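Local coordinates for protein valine-pyruvate aminotransferase (Salmonella typhimurium, PDB 3G7Q) that probably catalyses the pyridoxal 5'-phosphate-dependent transfer of an amino group from L-valine to pyruvate, giving L-alanine and 3-methyl-2-oxobutanoate, at residues A[42-47]-A[305-310]; A[214-219]-A[240-245]; A[256-261]-A[285-290]; A[322-327]-A[398-403]. All blocks are in the same frame, centred on the assembly; numbering follows the deposited sequence. Where two conformers were deposited one is given.

Contact 1: A[42-47]-A[305-310]; sequences AHIPAM and TVIKPF. With EDO (1,2-ethanediol), chain E.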
loop_
_atom_site.group_PDB
_atom_site.type_symbol
_atom_site.label_atom_id
_atom_site.label_comp_id
_atom_site.label_asym_id
_atom_site.label_seq_id
_atom_site.Cartn_x
_atom_site.Cartn_y
_atom_site.Cartn_z
ATOM N N ALA A 42 -10.332 19.100 -4.691
ATOM C CA ALA A 42 -9.928 20.407 -5.153
ATOM C C ALA A 42 -8.626 20.860 -4.532
ATOM O O ALA A 42 -8.172 20.302 -3.542
ATOM C CB ALA A 42 -11.045 21.412 -4.798
ATOM N N HIS A 43 -7.993 21.847 -5.161
ATOM C CA HIS A 43 -6.842 22.524 -4.577
ATOM C C HIS A 43 -7.355 23.842 -4.011
ATOM O O HIS A 43 -7.431 24.838 -4.720
ATOM C CB HIS A 43 -5.760 22.774 -5.609
ATOM C CG HIS A 43 -5.208 21.520 -6.178
ATOM N ND1 HIS A 43 -4.267 20.765 -5.514
ATOM C CD2 HIS A 43 -5.485 20.866 -7.328
ATOM C CE1 HIS A 43 -3.971 19.708 -6.249
ATOM N NE2 HIS A 43 -4.695 19.745 -7.353
ATOM N N ILE A 44 -7.691 23.843 -2.728
ATOM C CA ILE A 44 -8.268 25.010 -2.095
ATOM C C ILE A 44 -7.125 25.906 -1.719
ATOM O O ILE A 44 -6.225 25.485 -0.959
ATOM C CB ILE A 44 -9.130 24.630 -0.869
ATOM C CG1 ILE A 44 -10.244 23.657 -1.289
ATOM C CG2 ILE A 44 -9.645 25.889 -0.181
ATOM C CD1 ILE A 44 -11.121 23.110 -0.122
ATOM N N PRO A 45 -7.112 27.147 -2.253
ATOM C CA PRO A 45 -5.964 28.035 -1.943
ATOM C C PRO A 45 -5.583 28.143 -0.473
ATOM O O PRO A 45 -4.397 28.038 -0.156
ATOM C CB PRO A 45 -6.414 29.384 -2.513
ATOM C CG PRO A 45 -7.287 29.006 -3.651
ATOM C CD PRO A 45 -8.054 27.800 -3.182
ATOM N N ALA A 46 -6.569 28.308 0.420
ATOM C CA ALA A 46 -6.303 28.408 1.844
ATOM C C ALA A 46 -5.678 27.130 2.397
ATOM O O ALA A 46 -4.822 27.185 3.310
ATOM C CB ALA A 46 -7.599 28.772 2.626
HETATM N N MSE A 47 -6.085 25.985 1.859
HETATM C CA MSE A 47 -5.517 24.687 2.294
HETATM C C MSE A 47 -4.099 24.516 1.772
HETATM O O MSE A 47 -3.230 24.031 2.505
HETATM C CB MSE A 47 -6.407 23.511 1.887
HETATM C CG MSE A 47 -7.767 23.514 2.568
HETATM SE SE MSE A 47 -7.707 23.445 4.509
HETATM C CE MSE A 47 -6.792 21.741 4.701
ATOM N N THR A 305 -14.565 24.866 8.662
ATOM C CA THR A 305 -14.559 26.288 8.278
ATOM C C THR A 305 -13.901 26.650 6.961
ATOM O O THR A 305 -14.085 27.757 6.470
ATOM C CB THR A 305 -13.893 27.107 9.400
ATOM O OG1 THR A 305 -12.499 26.845 9.430
ATOM C CG2 THR A 305 -14.510 26.748 10.761
ATOM N N VAL A 306 -13.162 25.728 6.376
ATOM C CA VAL A 306 -12.477 26.014 5.112
ATOM C C VAL A 306 -12.920 25.045 4.015
ATOM O O VAL A 306 -13.395 25.454 2.951
ATOM C CB VAL A 306 -10.948 25.948 5.285
ATOM C CG1 VAL A 306 -10.231 26.108 3.926
ATOM C CG2 VAL A 306 -10.470 27.011 6.286
ATOM N N ILE A 307 -12.796 23.757 4.302
ATOM C CA ILE A 307 -13.140 22.729 3.331
ATOM C C ILE A 307 -14.640 22.670 3.019
ATOM O O ILE A 307 -15.030 22.840 1.863
ATOM C CB ILE A 307 -12.631 21.352 3.798
ATOM C CG1 ILE A 307 -11.089 21.347 3.855
ATOM C CG2 ILE A 307 -13.134 20.243 2.869
ATOM C CD1 ILE A 307 -10.481 20.089 4.455
ATOM N N LYS A 308 -15.476 22.428 4.020
ATOM C CA LYS A 308 -16.900 22.303 3.746
ATOM C C LYS A 308 -17.480 23.516 2.979
ATOM O O LYS A 308 -18.162 23.340 1.979
ATOM C CB LYS A 308 -17.678 22.075 5.050
ATOM C CG LYS A 308 -19.181 21.998 4.848
ATOM C CD LYS A 308 -19.887 21.689 6.153
ATOM C CE LYS A 308 -21.363 22.026 6.073
ATOM N NZ LYS A 308 -22.099 21.671 7.333
ATOM N N PRO A 309 -17.227 24.746 3.447
ATOM C CA PRO A 309 -17.823 25.879 2.701
ATOM C C PRO A 309 -17.348 26.037 1.262
ATOM O O PRO A 309 -18.102 26.522 0.410
ATOM C CB PRO A 309 -17.432 27.110 3.521
ATOM C CG PRO A 309 -16.849 26.611 4.744
ATOM C CD PRO A 309 -16.480 25.211 4.627
ATOM N N PHE A 310 -16.090 25.697 1.009
ATOM C CA PHE A 310 -15.554 25.743 -0.339
ATOM C C PHE A 310 -16.351 24.828 -1.258
ATOM O O PHE A 310 -16.781 25.248 -2.327
ATOM C CB PHE A 310 -14.079 25.323 -0.371
ATOM C CG PHE A 310 -13.513 25.231 -1.774
ATOM C CD1 PHE A 310 -13.641 24.073 -2.526
ATOM C CD2 PHE A 310 -12.841 26.312 -2.312
ATOM C CE1 PHE A 310 -13.105 24.025 -3.834
ATOM C CE2 PHE A 310 -12.322 26.255 -3.580
ATOM C CZ PHE A 310 -12.461 25.115 -4.327
HETATM C C1 EDO E . -25.067 22.807 5.278
HETATM O O1 EDO E . -24.504 21.751 6.121
HETATM C C2 EDO E . -24.073 23.348 4.233
HETATM O O2 EDO E . -23.549 24.629 4.693
#
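Ile44 packs its CG1 over one face of the Phe310 ring, and this overlap is the centre of the contact between 42-47, where helix 45-61 begins, and 305-310 of the long helix 299-325. Ile44 CG1 sits over the middle of the face, 3.6 Å from the centroid of Phe310 and 10° off its normal, a CH-pi contact. The terminal methyl continues toward the root of the ring, with Ile44 CD1 3.6 Å from Phe310 CG; the two side chains run antiparallel alongside each other. The first torsion of Phe310 explains the overlap: CG is anti to the backbone N (chi1 175°), which sends the ring out from its helix and under Ile44. Farther out on the ring, Ala42 CB reaches Phe310 CE1 at 3.5 Å from an oblique direction.

One helical turn earlier, Val306 CG1 is shared by three residues. Ala46 CB is 4.0 Å from Val306 CG1, Ile44 CG2 approaches it more loosely, and the selenium of Met47 (selenomethionine) lies 3.7 Å from it. The folded chain of Met47 brings its SE to 4.0 Å from Ile307 CG1 as well, and Met47 CE toward Ile307 CD1. Ile44 also occupies the N-cap position of its helix. Lys308, pointing away, hydrogen-bonds in the conformer given to a 1,2-ethanediol molecule probably left from crystallisation. Between the two segments the chemistry is wholly apolar, which implies that shape fit and burial hold them together; a polar tie lies just beside them, where Ala42 N is hydrogen-bonded to Tyr311 OH of helix 299-325.

Contact 2: A[214-219]-A[240-245]; sequences IPLVID and PNIILC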
loop_
_atom_site.group_PDB
_atom_site.type_symbol
_atom_site.label_atom_id
_atom_site.label_comp_id
_atom_site.label_asym_id
_atom_site.label_seq_id
_atom_site.Cartn_x
_atom_site.Cartn_y
_atom_site.Cartn_z
ATOM N N ILE A 214 -23.217 -9.889 11.689
ATOM C CA ILE A 214 -22.266 -9.500 10.652
ATOM C C ILE A 214 -21.989 -8.014 10.819
ATOM O O ILE A 214 -22.847 -7.287 11.331
ATOM C CB ILE A 214 -22.779 -9.803 9.236
ATOM C CG1 ILE A 214 -24.101 -9.081 8.958
ATOM C CG2 ILE A 214 -22.920 -11.326 9.038
ATOM C CD1 ILE A 214 -24.621 -9.325 7.578
ATOM N N PRO A 215 -20.785 -7.567 10.419
ATOM C CA PRO A 215 -20.461 -6.151 10.583
ATOM C C PRO A 215 -21.169 -5.213 9.626
ATOM O O PRO A 215 -21.509 -5.599 8.497
ATOM C CB PRO A 215 -18.964 -6.087 10.252
ATOM C CG PRO A 215 -18.714 -7.277 9.366
ATOM C CD PRO A 215 -19.671 -8.334 9.826
ATOM N N LEU A 216 -21.357 -3.982 10.081
ATOM C CA LEU A 216 -21.846 -2.901 9.229
ATOM C C LEU A 216 -20.637 -2.041 8.949
ATOM O O LEU A 216 -20.079 -1.464 9.861
ATOM C CB LEU A 216 -22.913 -2.066 9.915
ATOM C CG LEU A 216 -23.403 -0.820 9.175
ATOM C CD1 LEU A 216 -23.896 -1.167 7.761
ATOM C CD2 LEU A 216 -24.486 -0.076 10.026
ATOM N N VAL A 217 -20.236 -1.974 7.682
ATOM C CA VAL A 217 -19.046 -1.253 7.282
ATOM C C VAL A 217 -19.495 0.071 6.687
ATOM O O VAL A 217 -20.344 0.085 5.790
ATOM C CB VAL A 217 -18.226 -2.075 6.252
ATOM C CG1 VAL A 217 -16.940 -1.351 5.897
ATOM C CG2 VAL A 217 -17.904 -3.474 6.810
ATOM N N ILE A 218 -18.953 1.174 7.205
ATOM C CA ILE A 218 -19.295 2.525 6.744
ATOM C C ILE A 218 -18.050 3.260 6.245
ATOM O O ILE A 218 -17.102 3.490 6.995
ATOM C CB ILE A 218 -19.966 3.382 7.842
ATOM C CG1 ILE A 218 -21.147 2.629 8.467
ATOM C CG2 ILE A 218 -20.398 4.734 7.248
ATOM C CD1 ILE A 218 -21.790 3.314 9.723
ATOM N N ASP A 219 -18.045 3.589 4.964
ATOM C CA ASP A 219 -16.962 4.337 4.380
ATOM C C ASP A 219 -17.245 5.833 4.616
ATOM O O ASP A 219 -18.192 6.384 4.044
ATOM C CB ASP A 219 -16.841 4.050 2.905
ATOM C CG ASP A 219 -15.591 4.678 2.306
ATOM O OD1 ASP A 219 -14.902 5.445 3.013
ATOM O OD2 ASP A 219 -15.290 4.359 1.149
ATOM N N PRO A 240 -19.370 -1.248 18.696
ATOM C CA PRO A 240 -18.432 -2.338 18.365
ATOM C C PRO A 240 -18.749 -3.241 17.156
ATOM O O PRO A 240 -17.858 -3.978 16.736
ATOM C CB PRO A 240 -18.412 -3.164 19.655
ATOM C CG PRO A 240 -18.712 -2.179 20.717
ATOM C CD PRO A 240 -19.796 -1.322 20.101
ATOM N N ASN A 241 -19.973 -3.212 16.621
ATOM C CA ASN A 241 -20.302 -3.985 15.416
ATOM C C ASN A 241 -20.166 -3.149 14.142
ATOM O O ASN A 241 -20.571 -3.583 13.055
ATOM C CB ASN A 241 -21.715 -4.550 15.481
ATOM C CG ASN A 241 -21.943 -5.687 14.491
ATOM O OD1 ASN A 241 -21.117 -6.571 14.379
ATOM N ND2 ASN A 241 -23.067 -5.669 13.783
ATOM N N ILE A 242 -19.640 -1.939 14.272
ATOM C CA ILE A 242 -19.445 -1.077 13.112
ATOM C C ILE A 242 -17.963 -0.994 12.775
ATOM O O ILE A 242 -17.106 -0.959 13.658
ATOM C CB ILE A 242 -20.046 0.311 13.327
ATOM C CG1 ILE A 242 -21.571 0.181 13.335
ATOM C CG2 ILE A 242 -19.601 1.268 12.203
ATOM C CD1 ILE A 242 -22.280 1.411 13.582
ATOM N N ILE A 243 -17.669 -1.022 11.487
ATOM C CA ILE A 243 -16.313 -0.850 10.980
ATOM C C ILE A 243 -16.364 0.456 10.196
ATOM O O ILE A 243 -17.068 0.545 9.205
ATOM C CB ILE A 243 -15.856 -2.010 10.088
ATOM C CG1 ILE A 243 -15.959 -3.369 10.833
ATOM C CG2 ILE A 243 -14.395 -1.792 9.621
ATOM C CD1 ILE A 243 -15.678 -4.567 9.926
ATOM N N LEU A 244 -15.596 1.449 10.634
ATOM C CA LEU A 244 -15.629 2.787 10.052
ATOM C C LEU A 244 -14.319 3.099 9.338
ATOM O O LEU A 244 -13.273 3.075 9.982
ATOM C CB LEU A 244 -15.895 3.769 11.195
ATOM C CG LEU A 244 -15.973 5.278 10.998
ATOM C CD1 LEU A 244 -16.948 5.592 9.905
ATOM C CD2 LEU A 244 -16.390 5.918 12.339
ATOM N N CYS A 245 -14.378 3.418 8.035
ATOM C CA CYS A 245 -13.180 3.703 7.244
ATOM C C CYS A 245 -13.085 5.198 7.010
ATOM O O CYS A 245 -14.052 5.817 6.558
ATOM C CB CYS A 245 -13.214 2.980 5.912
ATOM S SG CYS A 245 -13.323 1.177 6.143
#
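Leu216, Val217, Ile218 and Asp219 pair in parallel with Ile242, Ile243, Leu244 and Cys245 in the large mixed sheet of the aminotransferase fold, the central sheet of its pyridoxal-phosphate-binding domain. The short strand axes run 4.7 Å apart at 17°, and side chains of bridged residues share a face. On the face of Val217 and Ile243, Ile243 CG1 is anti to the carbonyl carbon, a rotamer that carries its terminal methyl toward the neighbouring strand: Ile243 CD1 lies 3.6 Å from Pro215 CB and 4.0 Å from Val217 CG2. Pro215 and Ile243 run alongside each other in one direction, whereas the Val217 and Ile243 side chains meet at a slant. Phe111 and Leu114 of helix 107-118 cover Val217, and Phe118 of the same helix reaches Ile243.

On the other face Ile218 is angled across Ile242, Ile218 CD1 to Ile242 CG2 3.9 Å, and in the conformer given Leu244 CD1 leans toward the Ile218 backbone. Helix 199-211 packs here through Asp206 and Ala209, which touch Leu216. Asp219 turns its OD1 to the backbone N of Ala221 just past its strand.

The backbone ladder alternates between strands: Leu216 N bonds to Asn241 O, Ile243 N to Leu216 O, Ile218 N to Ile243 O at 2.8 Å, and Cys245 N to Ile218 O. At the start of the ladder a side chain adds one more rung: Asn241 ND2 donates to Ile214 O at 2.9 Å, bent to 148° at the hydrogen, with the amide nitrogen 39° above the carbonyl plane.

Contact 3: A[256-261]-A[285-290]; sequences SRCGII and MGPAMM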
loop_
_atom_site.group_PDB
_atom_site.type_symbol
_atom_site.label_atom_id
_atom_site.label_comp_id
_atom_site.label_asym_id
_atom_site.label_seq_id
_atom_site.Cartn_x
_atom_site.Cartn_y
_atom_site.Cartn_z
ATOM N N SER A 256 -0.651 11.654 -0.043
ATOM C CA SER A 256 -0.301 10.919 1.172
ATOM C C SER A 256 -1.067 9.608 1.042
ATOM O O SER A 256 -1.975 9.479 0.233
ATOM C CB SER A 256 -0.765 11.604 2.433
ATOM O OG SER A 256 -2.178 11.464 2.535
ATOM N N ARG A 257 -0.748 8.627 1.845
ATOM C CA ARG A 257 -1.443 7.355 1.689
ATOM C C ARG A 257 -1.783 6.930 3.058
ATOM O O ARG A 257 -1.029 6.160 3.664
ATOM C CB ARG A 257 -0.521 6.342 0.997
ATOM C CG ARG A 257 -0.382 6.536 -0.497
ATOM C CD ARG A 257 -1.691 6.260 -1.221
ATOM N NE ARG A 257 -1.522 6.237 -2.668
ATOM C CZ ARG A 257 -1.401 7.309 -3.443
ATOM N NH1 ARG A 257 -1.398 8.533 -2.923
ATOM N NH2 ARG A 257 -1.254 7.158 -4.758
ATOM N N CYS A 258 -2.896 7.456 3.570
ATOM C CA CYS A 258 -3.265 7.150 4.927
ATOM C C CYS A 258 -4.754 6.856 5.152
ATOM O O CYS A 258 -5.560 7.769 5.333
ATOM C CB CYS A 258 -2.803 8.283 5.815
ATOM S SG CYS A 258 -2.808 7.787 7.492
ATOM N N GLY A 259 -5.082 5.570 5.110
ATOM C CA GLY A 259 -6.413 5.053 5.388
ATOM C C GLY A 259 -6.497 4.668 6.860
ATOM O O GLY A 259 -5.501 4.260 7.472
ATOM N N ILE A 260 -7.681 4.820 7.447
ATOM C CA ILE A 260 -7.885 4.539 8.853
ATOM C C ILE A 260 -9.081 3.616 9.003
ATOM O O ILE A 260 -10.097 3.844 8.355
ATOM C CB ILE A 260 -8.179 5.854 9.593
ATOM C CG1 ILE A 260 -6.973 6.798 9.509
ATOM C CG2 ILE A 260 -8.569 5.602 11.037
ATOM C CD1 ILE A 260 -7.304 8.250 9.833
ATOM N N ILE A 261 -8.977 2.590 9.835
ATOM C CA ILE A 261 -10.104 1.694 10.096
ATOM C C ILE A 261 -10.374 1.719 11.581
ATOM O O ILE A 261 -9.454 1.549 12.398
ATOM C CB ILE A 261 -9.842 0.245 9.676
ATOM C CG1 ILE A 261 -9.635 0.142 8.166
ATOM C CG2 ILE A 261 -10.987 -0.669 10.091
ATOM C CD1 ILE A 261 -9.081 -1.237 7.748
HETATM N N MSE A 285 4.708 10.298 6.116
HETATM C CA MSE A 285 4.394 11.715 6.036
HETATM C C MSE A 285 2.918 12.028 6.406
HETATM O O MSE A 285 2.652 12.961 7.164
HETATM C CB MSE A 285 4.765 12.228 4.658
HETATM C CG MSE A 285 5.119 13.667 4.642
HETATM SE SE MSE A 285 6.735 14.076 5.691
HETATM C CE MSE A 285 6.074 15.619 6.035
ATOM N N GLY A 286 1.992 11.212 5.902
ATOM C CA GLY A 286 0.553 11.355 6.215
ATOM C C GLY A 286 0.284 11.294 7.706
ATOM O O GLY A 286 -0.252 12.255 8.269
ATOM N N PRO A 287 0.623 10.165 8.349
ATOM C CA PRO A 287 0.457 10.090 9.791
ATOM C C PRO A 287 1.110 11.234 10.567
ATOM O O PRO A 287 0.501 11.730 11.528
ATOM C CB PRO A 287 1.099 8.750 10.157
ATOM C CG PRO A 287 1.011 7.938 8.908
ATOM C CD PRO A 287 1.101 8.895 7.777
ATOM N N ALA A 288 2.307 11.672 10.158
ATOM C CA ALA A 288 2.997 12.748 10.869
ATOM C C ALA A 288 2.231 14.059 10.727
ATOM O O ALA A 288 2.056 14.804 11.708
ATOM C CB ALA A 288 4.467 12.898 10.383
HETATM N N MSE A 289 1.757 14.338 9.521
HETATM C CA MSE A 289 0.974 15.549 9.288
HETATM C C MSE A 289 -0.319 15.526 10.086
HETATM O O MSE A 289 -0.713 16.543 10.648
HETATM C CB MSE A 289 0.675 15.729 7.799
HETATM C CG MSE A 289 1.944 16.064 7.023
HETATM SE SE MSE A 289 1.569 16.147 5.151
HETATM C CE MSE A 289 0.772 17.962 5.012
HETATM N N MSE A 290 -0.984 14.376 10.129
HETATM C CA MSE A 290 -2.208 14.245 10.925
HETATM C C MSE A 290 -1.938 14.467 12.404
HETATM O O MSE A 290 -2.699 15.162 13.074
HETATM C CB MSE A 290 -2.828 12.867 10.771
HETATM C CG MSE A 290 -3.522 12.640 9.469
HETATM SE SE MSE A 290 -4.678 11.074 9.624
HETATM C CE MSE A 290 -5.528 11.548 10.830
HETATM O O HOH W 1 1.961 9.432 3.451
#
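Ile260 and Met290 (selenomethionine) meet end to end: in the Met290 conformer given, Ile260 CD1 lies 3.9 Å from Met290 SE and equally near its CE. Cys258 comes next, its SG 4.1 Å from Pro287 CD and 4.3 Å from Met290 SE; SG anti to the backbone N (chi1 -164°) directs the sulfur at the first turn of helix 285-295. At the end of the interface Ser256 CB packs on the bare backbone of Gly286, 4.0 Å from Gly286 CA.

A water completes the join, accepting from Gly286 N at 3.0 Å and, at a longer 3.3 Å, from Arg257 N. It thereby bridges an amide of the first helical turn to the backbone of Arg257. In the next shell Ser256 OG is held by Leu253 O, while Leu248 packs on Ser256 and Met290.

Strand 259-262 lies between 101-104 and 242-247, antiparallel to both, and Leu80 and Leu84 of helix 77-92 close over Pro287, Met290 and Ile260. Helix 45-61 flanks helix 285-295, and Leu68 of the second subunit packs on Met285 and Met289.

Contact 4: A[322-327]-A[398-403]; sequences IRRYLS and KIEAGV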
loop_
_atom_site.group_PDB
_atom_site.type_symbol
_atom_site.label_atom_id
_atom_site.label_comp_id
_atom_site.label_asym_id
_atom_site.label_seq_id
_atom_site.Cartn_x
_atom_site.Cartn_y
_atom_site.Cartn_z
ATOM N N ILE A 322 -25.310 23.851 -14.741
ATOM C CA ILE A 322 -26.076 22.768 -15.357
ATOM C C ILE A 322 -27.478 23.231 -15.728
ATOM O O ILE A 322 -27.952 23.010 -16.852
ATOM C CB ILE A 322 -26.163 21.521 -14.433
ATOM C CG1 ILE A 322 -24.774 20.861 -14.277
ATOM C CG2 ILE A 322 -27.191 20.490 -14.976
ATOM C CD1 ILE A 322 -24.743 19.772 -13.210
ATOM N N ARG A 323 -28.146 23.882 -14.787
ATOM C CA ARG A 323 -29.525 24.318 -15.020
ATOM C C ARG A 323 -29.683 25.409 -16.097
ATOM O O ARG A 323 -30.784 25.578 -16.653
ATOM C CB ARG A 323 -30.153 24.711 -13.689
ATOM C CG ARG A 323 -30.409 23.497 -12.790
ATOM C CD ARG A 323 -31.602 22.731 -13.279
ATOM N NE ARG A 323 -31.870 21.473 -12.548
ATOM C CZ ARG A 323 -31.878 20.241 -13.043
ATOM N NH1 ARG A 323 -31.649 20.009 -14.335
ATOM N NH2 ARG A 323 -32.177 19.231 -12.225
ATOM N N ARG A 324 -28.614 26.121 -16.432
ATOM C CA ARG A 324 -28.681 27.060 -17.567
ATOM C C ARG A 324 -28.803 26.313 -18.871
ATOM O O ARG A 324 -29.309 26.858 -19.838
ATOM C CB ARG A 324 -27.479 27.972 -17.613
ATOM C CG ARG A 324 -27.567 29.053 -16.537
ATOM C CD ARG A 324 -26.600 30.175 -16.735
ATOM N NE ARG A 324 -25.269 29.863 -16.284
ATOM C CZ ARG A 324 -24.198 29.720 -17.062
ATOM N NH1 ARG A 324 -24.233 29.866 -18.392
ATOM N NH2 ARG A 324 -23.049 29.449 -16.473
ATOM N N TYR A 325 -28.354 25.057 -18.888
ATOM C CA TYR A 325 -28.347 24.233 -20.122
ATOM C C TYR A 325 -29.333 23.094 -20.158
ATOM O O TYR A 325 -29.746 22.681 -21.260
ATOM C CB TYR A 325 -26.937 23.657 -20.334
ATOM C CG TYR A 325 -25.905 24.695 -20.698
ATOM C CD1 TYR A 325 -25.720 25.068 -22.021
ATOM C CD2 TYR A 325 -25.125 25.341 -19.707
ATOM C CE1 TYR A 325 -24.796 26.024 -22.363
ATOM C CE2 TYR A 325 -24.223 26.323 -20.049
ATOM C CZ TYR A 325 -24.046 26.640 -21.393
ATOM O OH TYR A 325 -23.134 27.598 -21.785
ATOM N N LEU A 326 -29.679 22.542 -18.986
ATOM C CA LEU A 326 -30.522 21.349 -18.895
ATOM C C LEU A 326 -31.532 21.466 -17.779
ATOM O O LEU A 326 -31.133 21.672 -16.638
ATOM C CB LEU A 326 -29.616 20.148 -18.603
ATOM C CG LEU A 326 -28.684 19.649 -19.720
ATOM C CD1 LEU A 326 -27.514 18.785 -19.134
ATOM C CD2 LEU A 326 -29.443 18.870 -20.755
ATOM N N SER A 327 -32.819 21.325 -18.095
ATOM C CA SER A 327 -33.878 21.336 -17.066
ATOM C C SER A 327 -34.123 19.936 -16.549
ATOM O O SER A 327 -33.490 18.992 -16.983
ATOM C CB SER A 327 -35.191 21.853 -17.642
ATOM O OG SER A 327 -35.826 20.876 -18.429
ATOM N N LYS A 398 -14.166 25.245 -17.287
ATOM C CA LYS A 398 -14.075 23.867 -17.786
ATOM C C LYS A 398 -15.412 23.155 -17.587
ATOM O O LYS A 398 -15.872 22.471 -18.472
ATOM C CB LYS A 398 -12.964 23.089 -17.091
ATOM C CG LYS A 398 -11.562 23.522 -17.518
ATOM C CD LYS A 398 -11.257 23.105 -18.943
ATOM N N ILE A 399 -16.015 23.355 -16.429
ATOM C CA ILE A 399 -17.348 22.809 -16.148
ATOM C C ILE A 399 -18.338 23.288 -17.190
ATOM O O ILE A 399 -19.033 22.474 -17.816
ATOM C CB ILE A 399 -17.863 23.197 -14.756
ATOM C CG1 ILE A 399 -17.002 22.578 -13.637
ATOM C CG2 ILE A 399 -19.319 22.764 -14.588
ATOM C CD1 ILE A 399 -17.101 21.116 -13.488
ATOM N N GLU A 400 -18.363 24.591 -17.451
ATOM C CA GLU A 400 -19.336 25.095 -18.385
ATOM C C GLU A 400 -19.119 24.582 -19.805
ATOM O O GLU A 400 -20.095 24.276 -20.489
ATOM C CB GLU A 400 -19.366 26.604 -18.393
ATOM C CG GLU A 400 -20.440 27.079 -19.351
ATOM C CD GLU A 400 -20.977 28.429 -19.056
ATOM O OE1 GLU A 400 -20.584 29.033 -18.039
ATOM O OE2 GLU A 400 -21.826 28.865 -19.860
ATOM N N ALA A 401 -17.862 24.504 -20.243
ATOM C CA ALA A 401 -17.577 23.975 -21.572
ATOM C C ALA A 401 -18.038 22.518 -21.679
ATOM O O ALA A 401 -18.586 22.120 -22.714
ATOM C CB ALA A 401 -16.086 24.108 -21.899
ATOM N N GLY A 402 -17.811 21.731 -20.631
ATOM C CA GLY A 402 -18.253 20.315 -20.608
ATOM C C GLY A 402 -19.768 20.177 -20.626
ATOM O O GLY A 402 -20.339 19.338 -21.351
ATOM N N VAL A 403 -20.433 20.991 -19.818
ATOM C CA VAL A 403 -21.899 20.988 -19.704
ATOM C C VAL A 403 -22.542 21.413 -21.012
ATOM O O VAL A 403 -23.545 20.825 -21.440
ATOM C CB VAL A 403 -22.378 21.853 -18.490
ATOM C CG1 VAL A 403 -23.882 22.149 -18.559
ATOM C CG2 VAL A 403 -21.999 21.144 -17.161
#
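Glu400 takes three hydrogen bonds from two neighbouring side chains, Arg324 and Tyr325. Arg324 grips the carboxylate end-on in a salt bridge, NH2 to Glu400 OE1 at 2.9 Å and almost straight (177°), NH1 to Glu400 OE2 at 3.0 Å. Both oxygens lie near the guanidinium plane, yet they are met from above the carboxylate plane, because the two flat groups are turned 60° apart. Tyr325 OH donates to Glu400 OE2 at 2.6 Å through the anti lone pair, so OE2 has two donors and OE1 one. Such a set of donors would be expected to favour the ionised carboxylate. Glu400 gets there with CG anti to its backbone N (chi1 -178°) and an extended chain.

Beside this polar cluster, Val403 CG1 lies 3.6 Å from Tyr325 CD2, oblique to the ring, and Val403 CG2 is 4.0 Å from Ile322 CG1. Within 322-327, Ile322 O accepts from both Tyr325 N and Leu326 N. Arg323 NH1 bonds Leu326 O at 2.9 Å and also Cys331 O, its NH2 Glu163 O.

The contact joins residues 322-327, late in helix 299-325, to helix 396-416. Lys404 and Ala407 of the latter extend the packing on Tyr325, and Leu342 and Leu344 of strand 341-345 lie against Ile322.

Contacts 2 and 3 are buried and share the large sheet: strands 242-247 and 259-262 are neighbours, touching where Ile243 CG2 meets Ile261 CG2 at 3.6 Å. Contact 2 is strand pairing held by a backbone ladder, contact 3 the docking of a helix on the sheet by apolar tips and one water. Contacts 1 and 4 are partly buried and both use helix 299-325, with centres about 23 Å apart. There the chemistry diverges: contact 1 is apolar between its two segments, whereas contact 4 carries a salt bridge near the surface beside a small apolar patch. Contact 4 lies across the chain's centre from contacts 2 and 3, both nested within the loop closed by contact 1.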